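Local coordinates for putative ring-cleaving dioxygenase MhqO (Bacillus subtilis subsp. subtilis, PDB 3OAJ), which is a putative iron-dependent extradiol ring-cleavage dioxygenase that may contribute to the degradation of aromatic compounds, at residues A[46-51]-A[62-67]; A[13-17]-A[212-217]; A[140-144]-A[308-312]. All blocks are in the same frame, centred on the assembly; numbering follows the deposited sequence.

Interaction 1 of 3, residues A[46-51]-A[62-67]; sequences TYHLYF and ITFFPW
H48 NE2 and T63 OG1 lie 2.7 Å apart in a nearly straight hydrogen bond that reaches the imidazole at its edge, in the ring plane; either partner could donate. The imidazole is held from both faces as well: F65 CE1 sits 3.4 Å from H48 CG and lies over the ring centre, its own ring inclined at 36°, while CE1 of Y50 meets the opposite face toward the rim. With CG anti to the backbone N (chi1 -168°), the H48 ring swings across to the neighbouring strand. Beside it, T63 CG2 touches Y50 CD2 at 3.5 Å, the two side chains running the same way.

These groups share one side of a beta hairpin, strands 47-52 and 61-66 of the first VOC module, in which L49 and F64 form one hydrogen-bonded antiparallel pair and F51 and I62 another. L49 N bonds F64 O at 3.0 Å, and F51 N meets I62 O at 2.9 Å. On the other face, the F51 and F64 rings approach rim to rim at a steep angle, and P66 CG packs 4.0 Å from L49 CD1. Past the paired residues, one water accepts from Y47 N; it lies unusually close to P66 O, so its second bond is doubtful.

T63 OG1 is also hydrogen-bonded to T13 OG1 on strand 9-16, and its side chain lies close to that of the zinc ligand H11. On the opposite face, helix 19-29 packs against L49, F51 and F64.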
ATOM      1  N   THR A  46      15.395 -11.381   3.903  1.00 23.25           N
ATOM      2  CA  THR A  46      14.415 -10.477   4.477  1.00 20.92           C
ATOM      3  C   THR A  46      13.055 -10.853   3.920  1.00 17.86           C
ATOM      4  O   THR A  46      12.922 -11.072   2.716  1.00 17.60           O
ATOM      5  CB  THR A  46      14.724  -9.003   4.111  1.00 21.96           C
ATOM      6  OG1 THR A  46      15.995  -8.630   4.659  1.00 26.51           O
ATOM      7  CG2 THR A  46      13.643  -8.053   4.657  1.00 26.33           C
ATOM      8  N   TYR A  47      12.057 -10.915   4.795  1.00 15.41           N
ATOM      9  CA  TYR A  47      10.680 -11.170   4.389  1.00 13.59           C
ATOM     10  C   TYR A  47      10.160 -10.078   3.475  1.00 12.79           C
ATOM     11  O   TYR A  47      10.535  -8.916   3.586  1.00 12.44           O
ATOM     12  CB  TYR A  47       9.749 -11.164   5.596  1.00 13.64           C
ATOM     13  CG  TYR A  47       9.690 -12.428   6.419  1.00 14.55           C
ATOM     14  CD1 TYR A  47       9.180 -13.615   5.887  1.00 13.96           C
ATOM     15  CD2 TYR A  47      10.079 -12.415   7.759  1.00 13.90           C
ATOM     16  CE1 TYR A  47       9.093 -14.772   6.669  1.00 14.82           C
ATOM     17  CE2 TYR A  47      10.003 -13.558   8.546  1.00 14.75           C
ATOM     18  CZ  TYR A  47       9.498 -14.728   8.000  1.00 13.92           C
ATOM     19  OH  TYR A  47       9.418 -15.869   8.766  1.00 15.39           O
ATOM     20  N   HIS A  48       9.239 -10.474   2.614  1.00 11.40           N
ATOM     21  CA  HIS A  48       8.339  -9.543   1.982  1.00 10.97           C
ATOM     22  C   HIS A  48       6.954 -10.097   2.244  1.00 10.56           C
ATOM     23  O   HIS A  48       6.629 -11.175   1.753  1.00 11.35           O
ATOM     24  CB  HIS A  48       8.602  -9.455   0.475  1.00 11.63           C
ATOM     25  CG  HIS A  48       7.905  -8.306  -0.193  1.00 10.28           C
ATOM     26  ND1 HIS A  48       7.899  -8.131  -1.561  1.00 12.22           N
ATOM     27  CD2 HIS A  48       7.162  -7.294   0.318  1.00 11.49           C
ATOM     28  CE1 HIS A  48       7.212  -7.039  -1.858  1.00 11.39           C
ATOM     29  NE2 HIS A  48       6.759  -6.511  -0.737  1.00 11.45           N
ATOM     30  N   LEU A  49       6.158  -9.357   3.023  1.00  9.97           N
ATOM     31  CA  LEU A  49       4.811  -9.787   3.410  1.00 10.24           C
ATOM     32  C   LEU A  49       3.781  -8.939   2.681  1.00 10.15           C
ATOM     33  O   LEU A  49       3.909  -7.716   2.600  1.00 10.74           O
ATOM     34  CB  LEU A  49       4.601  -9.646   4.925  1.00 11.13           C
ATOM     35  CG  LEU A  49       5.629 -10.327   5.833  1.00 11.98           C
ATOM     36  CD1 LEU A  49       5.198 -10.111   7.285  1.00 11.41           C
ATOM     37  CD2 LEU A  49       5.765 -11.817   5.508  1.00 11.57           C
ATOM     38  N   TYR A  50       2.742  -9.595   2.175  1.00 10.10           N
ATOM     39  CA  TYR A  50       1.641  -8.912   1.491  1.00 10.64           C
ATOM     40  C   TYR A  50       0.343  -9.182   2.242  1.00 10.62           C
ATOM     41  O   TYR A  50      -0.029 -10.344   2.484  1.00 11.27           O
ATOM     42  CB  TYR A  50       1.481  -9.440   0.069  1.00 11.26           C
ATOM     43  CG  TYR A  50       2.602  -9.184  -0.915  1.00 11.74           C
ATOM     44  CD1 TYR A  50       3.692 -10.050  -1.013  1.00 11.51           C
ATOM     45  CD2 TYR A  50       2.514  -8.140  -1.829  1.00 11.72           C
ATOM     46  CE1 TYR A  50       4.691  -9.860  -1.974  1.00 12.46           C
ATOM     47  CE2 TYR A  50       3.503  -7.928  -2.789  1.00 12.22           C
ATOM     48  CZ  TYR A  50       4.595  -8.786  -2.848  1.00 12.27           C
ATOM     49  OH  TYR A  50       5.556  -8.592  -3.813  1.00 13.37           O
ATOM     50  N   PHE A  51      -0.327  -8.099   2.625  1.00 10.39           N
ATOM     51  CA  PHE A  51      -1.643  -8.170   3.271  1.00 10.69           C
ATOM     52  C   PHE A  51      -2.675  -7.529   2.356  1.00 10.76           C
ATOM     53  O   PHE A  51      -2.366  -6.598   1.599  1.00 11.69           O
ATOM     54  CB  PHE A  51      -1.648  -7.405   4.606  1.00 11.50           C
ATOM     55  CG  PHE A  51      -0.735  -7.986   5.664  1.00 10.73           C
ATOM     56  CD1 PHE A  51      -1.231  -8.863   6.627  1.00 11.51           C
ATOM     57  CD2 PHE A  51       0.618  -7.633   5.722  1.00 11.44           C
ATOM     58  CE1 PHE A  51      -0.402  -9.389   7.612  1.00 11.39           C
ATOM     59  CE2 PHE A  51       1.464  -8.173   6.705  1.00 11.46           C
ATOM     60  CZ  PHE A  51       0.949  -9.042   7.652  1.00 11.61           C
ATOM     61  N   ILE A  62      -1.294  -3.978   0.951  1.00  9.99           N
ATOM     62  CA  ILE A  62      -0.224  -3.292   1.674  1.00  9.54           C
ATOM     63  C   ILE A  62       0.886  -4.303   1.890  1.00 10.60           C
ATOM     64  O   ILE A  62       0.655  -5.429   2.326  1.00 10.83           O
ATOM     65  CB  ILE A  62      -0.758  -2.626   3.000  1.00  9.58           C
ATOM     66  CG1 ILE A  62       0.341  -1.781   3.676  1.00 10.73           C
ATOM     67  CG2 ILE A  62      -1.385  -3.661   3.948  1.00 11.60           C
ATOM     68  CD1 ILE A  62       0.737  -0.509   2.923  1.00 10.28           C
ATOM     69  N   THR A  63       2.107  -3.893   1.567  1.00 10.17           N
ATOM     70  CA  THR A  63       3.242  -4.806   1.577  1.00 10.24           C
ATOM     71  C   THR A  63       4.381  -4.263   2.427  1.00 10.38           C
ATOM     72  O   THR A  63       4.556  -3.048   2.548  1.00 11.24           O
ATOM     73  CB  THR A  63       3.758  -5.157   0.136  1.00 10.51           C
ATOM     74  OG1 THR A  63       5.012  -4.515  -0.111  1.00 12.10           O
ATOM     75  CG2 THR A  63       2.776  -4.780  -0.948  1.00 12.39           C
ATOM     76  N   PHE A  64       5.154  -5.184   3.012  1.00 10.01           N
ATOM     77  CA  PHE A  64       6.153  -4.799   4.013  1.00 10.25           C
ATOM     78  C   PHE A  64       7.456  -5.542   3.860  1.00 10.93           C
ATOM     79  O   PHE A  64       7.470  -6.747   3.579  1.00 11.07           O
ATOM     80  CB  PHE A  64       5.610  -5.102   5.416  1.00 10.36           C
ATOM     81  CG  PHE A  64       4.373  -4.352   5.749  1.00 10.64           C
ATOM     82  CD1 PHE A  64       4.424  -2.987   6.062  1.00 10.14           C
ATOM     83  CD2 PHE A  64       3.129  -5.003   5.694  1.00 10.90           C
ATOM     84  CE1 PHE A  64       3.249  -2.288   6.354  1.00 11.38           C
ATOM     85  CE2 PHE A  64       1.956  -4.325   5.988  1.00 12.16           C
ATOM     86  CZ  PHE A  64       2.020  -2.956   6.316  1.00 10.64           C
ATOM     87  N   PHE A  65       8.544  -4.807   4.061  1.00 11.99           N
ATOM     88  CA  PHE A  65       9.851  -5.398   4.329  1.00 13.76           C
ATOM     89  C   PHE A  65      10.110  -5.258   5.840  1.00 14.77           C
ATOM     90  O   PHE A  65      10.536  -4.191   6.294  1.00 14.83           O
ATOM     91  CB  PHE A  65      10.934  -4.692   3.509  1.00 14.66           C
ATOM     92  CG  PHE A  65      10.726  -4.780   2.024  1.00 14.53           C
ATOM     93  CD1 PHE A  65      10.638  -6.014   1.382  1.00 15.40           C
ATOM     94  CD2 PHE A  65      10.646  -3.621   1.257  1.00 14.84           C
ATOM     95  CE1 PHE A  65      10.437  -6.084  -0.014  1.00 14.62           C
ATOM     96  CE2 PHE A  65      10.468  -3.683  -0.119  1.00 14.90           C
ATOM     97  CZ  PHE A  65      10.361  -4.904  -0.753  1.00 15.06           C
ATOM     98  N   PRO A  66       9.801  -6.308   6.623  1.00 16.60           N
ATOM     99  CA  PRO A  66       9.992  -6.191   8.062  1.00 19.24           C
ATOM    100  C   PRO A  66      11.425  -6.527   8.462  1.00 23.69           C
ATOM    101  O   PRO A  66      11.846  -7.688   8.386  1.00 24.36           O
ATOM    102  CB  PRO A  66       8.993  -7.208   8.645  1.00 18.47           C
ATOM    103  CG  PRO A  66       8.622  -8.119   7.532  1.00 17.10           C
ATOM    104  CD  PRO A  66       9.111  -7.557   6.243  1.00 16.95           C
ATOM    105  N   TRP A  67      12.186  -5.523   8.870  1.00 27.59           N
ATOM    106  CA  TRP A  67      13.472  -5.834   9.487  1.00 31.69           C
ATOM    107  C   TRP A  67      13.636  -5.271  10.900  1.00 33.13           C
ATOM    108  O   TRP A  67      13.778  -4.062  11.100  1.00 33.08           O
ATOM    109  CB  TRP A  67      14.670  -5.568   8.563  1.00 34.50           C
ATOM    110  CG  TRP A  67      14.741  -4.239   7.850  1.00 37.32           C
ATOM    111  CD1 TRP A  67      14.767  -2.993   8.419  1.00 36.69           C
ATOM    112  CD2 TRP A  67      14.883  -4.036   6.436  1.00 36.96           C
ATOM    113  NE1 TRP A  67      14.889  -2.028   7.443  1.00 37.45           N
ATOM    114  CE2 TRP A  67      14.963  -2.641   6.218  1.00 37.59           C
ATOM    115  CE3 TRP A  67      14.939  -4.897   5.330  1.00 37.80           C
ATOM    116  CZ2 TRP A  67      15.092  -2.086   4.934  1.00 37.52           C
ATOM    117  CZ3 TRP A  67      15.063  -4.343   4.049  1.00 37.53           C
ATOM    118  CH2 TRP A  67      15.138  -2.949   3.868  1.00 37.93           C
TER
HETATM  119  O   HOH W   1      12.443 -10.022   7.575  1.00 21.51           O

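Interaction 2 of 3, residues A[13-17]-A[212-217]; sequences TAIVG and GAGTVH. With SO4 (sulfate ion), chain D.
The H217 imidazole is met obliquely by the tip of I15, whose CD1 lies 4.1 Å from H217 ND1; this long van der Waals contact is the ring's nearest approach to segment 13-17. The I15 chain gets there because CG1 stands anti to the carbonyl carbon (chi1 -63°) and CD1 continues extended, while the other branch, CG2, packs 4.1 Å from A213 CB.

H217 N donates to T13 O at 2.7 Å, in the carbonyl plane, and V216 CG1 lies 3.5 Å from the same oxygen. Two residues further along, the bond from I15 N to T215 O is weak. Beyond it G214 N reaches I15 O at 2.9 Å, tilted 32° from that carbonyl's plane. T215 OG1 braces the turn by donating to G212 O at 2.7 Å; the backbone angles of G212 and G214 would jam a side chain against the preceding carbonyl.

The antiparallel pairing of A14 with V216 joins strand 9-16 of the first VOC module to strand 215-223 of the second. H11 and H218, which with E266 bind the zinc ion, lie on these two strands. T13 OG1 donates to O3 of a sulfate at 2.7 Å, and Y256 OH also binds this anion, probably from the crystallisation liquor. T13, its side chain about 4 Å from the zinc ion, thus offers a hydroxyl to an anion near the metal, although a sulfate alone does not identify the substrate.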
ATOM      1  N   THR A  13       4.115  -0.103  -0.532  1.00  9.58           N
ATOM      2  CA  THR A  13       5.166  -0.894   0.083  1.00 10.21           C
ATOM      3  C   THR A  13       5.940  -0.046   1.081  1.00 10.74           C
ATOM      4  O   THR A  13       6.353   1.078   0.781  1.00 11.54           O
ATOM      5  CB  THR A  13       6.099  -1.487  -0.987  1.00  9.99           C
ATOM      6  OG1 THR A  13       5.335  -2.395  -1.776  1.00 11.64           O
ATOM      7  CG2 THR A  13       7.343  -2.192  -0.367  1.00 12.07           C
ATOM      8  N   ALA A  14       6.101  -0.612   2.273  1.00 11.97           N
ATOM      9  CA  ALA A  14       6.761   0.081   3.372  1.00 12.87           C
ATOM     10  C   ALA A  14       7.821  -0.766   4.058  1.00 13.42           C
ATOM     11  O   ALA A  14       7.727  -1.986   4.095  1.00 12.58           O
ATOM     12  CB  ALA A  14       5.726   0.516   4.397  1.00 13.59           C
ATOM     13  N   ILE A  15       8.832  -0.091   4.602  1.00 15.00           N
ATOM     14  CA  ILE A  15       9.828  -0.747   5.438  1.00 15.66           C
ATOM     15  C   ILE A  15       9.359  -0.574   6.877  1.00 15.00           C
ATOM     16  O   ILE A  15       9.000   0.530   7.288  1.00 15.27           O
ATOM     17  CB  ILE A  15      11.244  -0.152   5.237  1.00 17.86           C
ATOM     18  CG1 ILE A  15      11.703  -0.376   3.788  1.00 21.66           C
ATOM     19  CG2 ILE A  15      12.211  -0.796   6.203  1.00 21.00           C
ATOM     20  CD1 ILE A  15      13.082   0.211   3.445  1.00 19.93           C
ATOM     21  N   VAL A  16       9.314  -1.681   7.619  1.00 14.48           N
ATOM     22  CA  VAL A  16       8.854  -1.663   9.018  1.00 14.38           C
ATOM     23  C   VAL A  16       9.771  -2.497   9.914  1.00 14.49           C
ATOM     24  O   VAL A  16      10.853  -2.888   9.497  1.00 13.96           O
ATOM     25  CB  VAL A  16       7.373  -2.129   9.138  1.00 14.05           C
ATOM     26  CG1 VAL A  16       6.426  -1.134   8.441  1.00 15.61           C
ATOM     27  CG2 VAL A  16       7.199  -3.562   8.611  1.00 15.82           C
ATOM     28  N   GLY A  17       9.319  -2.760  11.142  1.00 14.68           N
ATOM     29  CA  GLY A  17      10.086  -3.499  12.151  1.00 14.88           C
ATOM     30  C   GLY A  17       9.765  -4.983  12.181  1.00 15.03           C
ATOM     31  O   GLY A  17       9.462  -5.579  11.154  1.00 15.24           O
ATOM     32  N   GLY A 212      14.150   4.641   5.286  1.00 25.86           N
ATOM     33  CA  GLY A 212      14.307   3.774   6.453  1.00 24.42           C
ATOM     34  C   GLY A 212      12.996   3.251   7.005  1.00 22.60           C
ATOM     35  O   GLY A 212      11.926   3.496   6.441  1.00 22.12           O
ATOM     36  N   ALA A 213      13.073   2.526   8.117  1.00 21.63           N
ATOM     37  CA  ALA A 213      11.889   1.928   8.731  1.00 20.98           C
ATOM     38  C   ALA A 213      10.895   2.983   9.196  1.00 19.38           C
ATOM     39  O   ALA A 213      11.279   4.076   9.603  1.00 19.93           O
ATOM     40  CB  ALA A 213      12.288   1.010   9.884  1.00 21.46           C
ATOM     41  N   GLY A 214       9.610   2.661   9.121  1.00 17.61           N
ATOM     42  CA  GLY A 214       8.589   3.621   9.483  1.00 16.95           C
ATOM     43  C   GLY A 214       8.326   4.651   8.402  1.00 15.52           C
ATOM     44  O   GLY A 214       7.799   5.714   8.677  1.00 15.30           O
ATOM     45  N   THR A 215       8.706   4.337   7.170  1.00 14.29           N
ATOM     46  CA  THR A 215       8.366   5.182   6.027  1.00 13.45           C
ATOM     47  C   THR A 215       7.834   4.325   4.893  1.00 12.83           C
ATOM     48  O   THR A 215       8.149   3.133   4.800  1.00 13.01           O
ATOM     49  CB  THR A 215       9.553   6.050   5.516  1.00 14.34           C
ATOM     50  OG1 THR A 215      10.555   5.228   4.901  1.00 17.09           O
ATOM     51  CG2 THR A 215      10.160   6.896   6.645  1.00 17.31           C
ATOM     52  N   VAL A 216       7.008   4.933   4.044  1.00 12.45           N
ATOM     53  CA  VAL A 216       6.537   4.266   2.836  1.00 11.50           C
ATOM     54  C   VAL A 216       7.643   4.336   1.793  1.00 10.74           C
ATOM     55  O   VAL A 216       8.164   5.416   1.510  1.00 11.24           O
ATOM     56  CB  VAL A 216       5.249   4.910   2.295  1.00 11.41           C
ATOM     57  CG1 VAL A 216       4.850   4.268   0.969  1.00 12.37           C
ATOM     58  CG2 VAL A 216       4.136   4.789   3.342  1.00 12.57           C
ATOM     59  N   HIS A 217       7.979   3.184   1.213  1.00 11.37           N
ATOM     60  CA  HIS A 217       9.072   3.077   0.233  1.00 12.38           C
ATOM     61  C   HIS A 217       8.625   3.529  -1.157  1.00 11.88           C
ATOM     62  O   HIS A 217       9.337   4.262  -1.848  1.00 12.15           O
ATOM     63  CB  HIS A 217       9.612   1.642   0.174  1.00 15.29           C
ATOM     64  CG  HIS A 217      10.801   1.491  -0.724  1.00 19.08           C
ATOM     65  ND1 HIS A 217      12.097   1.562  -0.261  1.00 19.23           N
ATOM     66  CD2 HIS A 217      10.889   1.301  -2.062  1.00 18.08           C
ATOM     67  CE1 HIS A 217      12.934   1.409  -1.275  1.00 19.81           C
ATOM     68  NE2 HIS A 217      12.227   1.253  -2.379  1.00 20.15           N
TER
HETATM   69  S   SO4 D 501       7.343  -4.263  -4.905  1.00 19.95           S
HETATM   70  O1  SO4 D 501       8.573  -3.520  -5.170  1.00 22.00           O
HETATM   71  O2  SO4 D 501       7.587  -5.640  -4.526  1.00 21.99           O
HETATM   72  O3  SO4 D 501       6.531  -3.612  -3.875  1.00 21.07           O
HETATM   73  O4  SO4 D 501       6.599  -4.316  -6.167  1.00 20.83           O

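Interaction 3 of 3, residues A[140-144]-A[308-312]; sequences WTFGE and EVREL
E311 lies across the F142 ring, with its CG over one face, 3.8 Å from the ring centroid and 15° off the normal, a CH-pi contact displaced toward the rim. The carboxylate beyond is turned steeply to the phenyl plane, at 79°, and passes the ring to reach the backbone: G143 N donates to E311 OE2 at 2.8 Å, approaching from well above the carboxylate plane. An extended chain beyond CG carries E311 over the aromatic and on to that amide, placing its methylene and its charge in two different contacts.

F142 reaches out with its CG anti to the backbone N (chi1 -163°), bringing the far end of the ring to segment 308-312. CZ meets V309 CG1 obliquely at 3.6 Å, and R310 O comes to the edge, near the ring plane, 3.7 Å from CE2. Three successive residues thus fit around one phenyl group, V309 and E311 by side chain and R310 by its carbonyl.

Neither segment has regular secondary structure. The loop between strands 126-131 and 153-160 here meets the C-terminal tail, which is also tied to helix 19-29 by the salt bridge from R310 to D24 and by packing of V309 on T23. This is surface packing away from the metal site. A carboxylate accepting from a main-chain N-H in so open a place probably keeps its negative charge, and the apolar ring beneath its methylene may shield that side from water.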
ATOM      1  N   TRP A 140     -13.150 -11.236   4.428  1.00 12.66           N
ATOM      2  CA  TRP A 140     -12.228 -11.899   5.351  1.00 13.02           C
ATOM      3  C   TRP A 140     -12.638 -11.610   6.787  1.00 13.38           C
ATOM      4  O   TRP A 140     -12.501 -10.482   7.285  1.00 13.15           O
ATOM      5  CB  TRP A 140     -10.794 -11.450   5.112  1.00 12.58           C
ATOM      6  CG  TRP A 140      -9.763 -12.308   5.815  1.00 12.62           C
ATOM      7  CD1 TRP A 140      -8.933 -11.922   6.842  1.00 11.96           C
ATOM      8  CD2 TRP A 140      -9.414 -13.661   5.501  1.00 12.11           C
ATOM      9  NE1 TRP A 140      -8.104 -12.964   7.188  1.00 12.13           N
ATOM     10  CE2 TRP A 140      -8.378 -14.042   6.387  1.00 12.72           C
ATOM     11  CE3 TRP A 140      -9.866 -14.589   4.545  1.00 12.74           C
ATOM     12  CZ2 TRP A 140      -7.798 -15.319   6.359  1.00 12.70           C
ATOM     13  CZ3 TRP A 140      -9.293 -15.872   4.531  1.00 12.93           C
ATOM     14  CH2 TRP A 140      -8.264 -16.211   5.428  1.00 12.86           C
ATOM     15  N   THR A 141     -13.148 -12.641   7.447  1.00 14.44           N
ATOM     16  CA  THR A 141     -13.529 -12.543   8.856  1.00 15.68           C
ATOM     17  C   THR A 141     -12.349 -12.967   9.726  1.00 17.10           C
ATOM     18  O   THR A 141     -11.786 -14.048   9.540  1.00 17.87           O
ATOM     19  CB  THR A 141     -14.795 -13.379   9.165  1.00 16.71           C
ATOM     20  OG1 THR A 141     -15.900 -12.861   8.412  1.00 20.24           O
ATOM     21  CG2 THR A 141     -15.137 -13.313  10.646  1.00 20.44           C
ATOM     22  N   PHE A 142     -11.958 -12.101  10.655  1.00 17.26           N
ATOM     23  CA  PHE A 142     -10.808 -12.365  11.513  1.00 18.18           C
ATOM     24  C   PHE A 142     -11.037 -11.677  12.840  1.00 19.45           C
ATOM     25  O   PHE A 142     -11.140 -10.450  12.905  1.00 20.18           O
ATOM     26  CB  PHE A 142      -9.514 -11.875  10.854  1.00 18.75           C
ATOM     27  CG  PHE A 142      -8.255 -12.449  11.458  1.00 19.39           C
ATOM     28  CD1 PHE A 142      -7.850 -13.749  11.163  1.00 19.19           C
ATOM     29  CD2 PHE A 142      -7.454 -11.674  12.292  1.00 19.31           C
ATOM     30  CE1 PHE A 142      -6.677 -14.277  11.707  1.00 19.55           C
ATOM     31  CE2 PHE A 142      -6.277 -12.196  12.849  1.00 19.65           C
ATOM     32  CZ  PHE A 142      -5.891 -13.499  12.549  1.00 19.23           C
ATOM     33  N   GLY A 143     -11.138 -12.474  13.899  1.00 19.94           N
ATOM     34  CA  GLY A 143     -11.532 -11.952  15.203  1.00 20.23           C
ATOM     35  C   GLY A 143     -12.933 -11.369  15.132  1.00 20.15           C
ATOM     36  O   GLY A 143     -13.854 -12.004  14.609  1.00 20.99           O
ATOM     37  N   GLU A 144     -13.090 -10.153  15.648  1.00 19.49           N
ATOM     38  CA  GLU A 144     -14.376  -9.456  15.628  1.00 19.09           C
ATOM     39  C   GLU A 144     -14.622  -8.712  14.309  1.00 18.01           C
ATOM     40  O   GLU A 144     -15.681  -8.115  14.119  1.00 18.40           O
ATOM     41  CB  GLU A 144     -14.473  -8.469  16.804  1.00 19.62           C
ATOM     42  CG  GLU A 144     -14.677  -9.129  18.176  1.00 23.52           C
ATOM     43  CD  GLU A 144     -14.797  -8.125  19.319  1.00 21.28           C
ATOM     44  OE1 GLU A 144     -15.090  -6.930  19.066  1.00 23.40           O
ATOM     45  OE2 GLU A 144     -14.612  -8.539  20.488  1.00 24.57           O
ATOM     46  N   GLU A 308       3.619 -15.868  13.628  1.00 16.64           N
ATOM     47  CA  GLU A 308       2.335 -16.453  13.283  1.00 18.66           C
ATOM     48  C   GLU A 308       1.239 -15.410  13.151  1.00 17.75           C
ATOM     49  O   GLU A 308       1.243 -14.385  13.844  1.00 17.45           O
ATOM     50  CB  GLU A 308       1.947 -17.588  14.247  1.00 21.29           C
ATOM     51  CG  GLU A 308       1.384 -17.162  15.598  1.00 29.50           C
ATOM     52  CD  GLU A 308       0.726 -18.314  16.367  1.00 24.99           C
ATOM     53  OE1 GLU A 308       0.124 -18.053  17.430  1.00 30.59           O
ATOM     54  OE2 GLU A 308       0.800 -19.476  15.907  1.00 30.29           O
ATOM     55  N   VAL A 309       0.317 -15.667  12.233  1.00 17.54           N
ATOM     56  CA  VAL A 309      -0.874 -14.853  12.109  1.00 17.48           C
ATOM     57  C   VAL A 309      -1.784 -15.332  13.223  1.00 17.67           C
ATOM     58  O   VAL A 309      -2.157 -16.508  13.263  1.00 18.89           O
ATOM     59  CB  VAL A 309      -1.535 -15.057  10.734  1.00 18.16           C
ATOM     60  CG1 VAL A 309      -2.892 -14.350  10.653  1.00 20.35           C
ATOM     61  CG2 VAL A 309      -0.599 -14.570   9.622  1.00 20.07           C
ATOM     62  N   ARG A 310      -2.116 -14.432  14.146  1.00 16.79           N
ATOM     63  CA  ARG A 310      -2.904 -14.819  15.318  1.00 16.88           C
ATOM     64  C   ARG A 310      -3.966 -13.793  15.671  1.00 17.99           C
ATOM     65  O   ARG A 310      -3.774 -12.586  15.505  1.00 17.09           O
ATOM     66  CB  ARG A 310      -1.993 -15.083  16.526  1.00 16.30           C
ATOM     67  CG  ARG A 310      -1.036 -13.944  16.856  1.00 15.26           C
ATOM     68  CD  ARG A 310      -0.017 -14.329  17.894  1.00 15.62           C
ATOM     69  NE  ARG A 310       0.854 -13.192  18.179  1.00 14.70           N
ATOM     70  CZ  ARG A 310       1.888 -13.203  19.015  1.00 14.32           C
ATOM     71  NH1 ARG A 310       2.215 -14.305  19.684  1.00 14.86           N
ATOM     72  NH2 ARG A 310       2.600 -12.102  19.187  1.00 14.48           N
ATOM     73  N   GLU A 311      -5.099 -14.288  16.148  1.00 20.01           N
ATOM     74  CA  GLU A 311      -6.128 -13.413  16.675  1.00 22.47           C
ATOM     75  C   GLU A 311      -5.686 -12.897  18.038  1.00 23.36           C
ATOM     76  O   GLU A 311      -5.110 -13.634  18.843  1.00 23.23           O
ATOM     77  CB  GLU A 311      -7.480 -14.130  16.745  1.00 23.88           C
ATOM     78  CG  GLU A 311      -8.096 -14.404  15.372  1.00 29.14           C
ATOM     79  CD  GLU A 311      -9.445 -15.100  15.440  1.00 26.53           C
ATOM     80  OE1 GLU A 311      -9.772 -15.673  16.506  1.00 29.93           O
ATOM     81  OE2 GLU A 311     -10.178 -15.089  14.423  1.00 29.60           O
ATOM     82  N   LEU A 312      -5.919 -11.609  18.261  1.00 24.22           N
ATOM     83  CA  LEU A 312      -5.629 -10.980  19.534  1.00 24.93           C
ATOM     84  C   LEU A 312      -6.956 -10.876  20.278  1.00 26.09           C
ATOM     85  O   LEU A 312      -6.992 -10.568  21.456  1.00 26.84           O
ATOM     86  CB  LEU A 312      -5.013  -9.587  19.333  1.00 24.37           C
ATOM     87  CG  LEU A 312      -3.950  -9.380  18.240  1.00 23.41           C
ATOM     88  CD1 LEU A 312      -3.633  -7.908  18.056  1.00 23.88           C
ATOM     89  CD2 LEU A 312      -2.669 -10.157  18.522  1.00 24.14           C
TER

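Overall arrangement
Interactions 1 and 2 are neighbours in one eight-stranded mixed sheet, their centres 9 Å apart: strand 61-66 of the hairpin runs beside strand 9-16, which in turn pairs with strand 215-223. They touch directly, through a probable hydrogen bond between T63 O and A14 N. Along the chain, interaction 1 is nested within the long loop that interaction 2 closes, and in space the hairpin lies beside the junction of the two VOC modules, near the metal. Interaction 3 lies at the surface, its centre about 18 Å from that of interaction 1 and 23 Å from that of interaction 2. Its segments alternate with those of interaction 2, and it ties the C-terminal tail to the loop that contains residues 140-144.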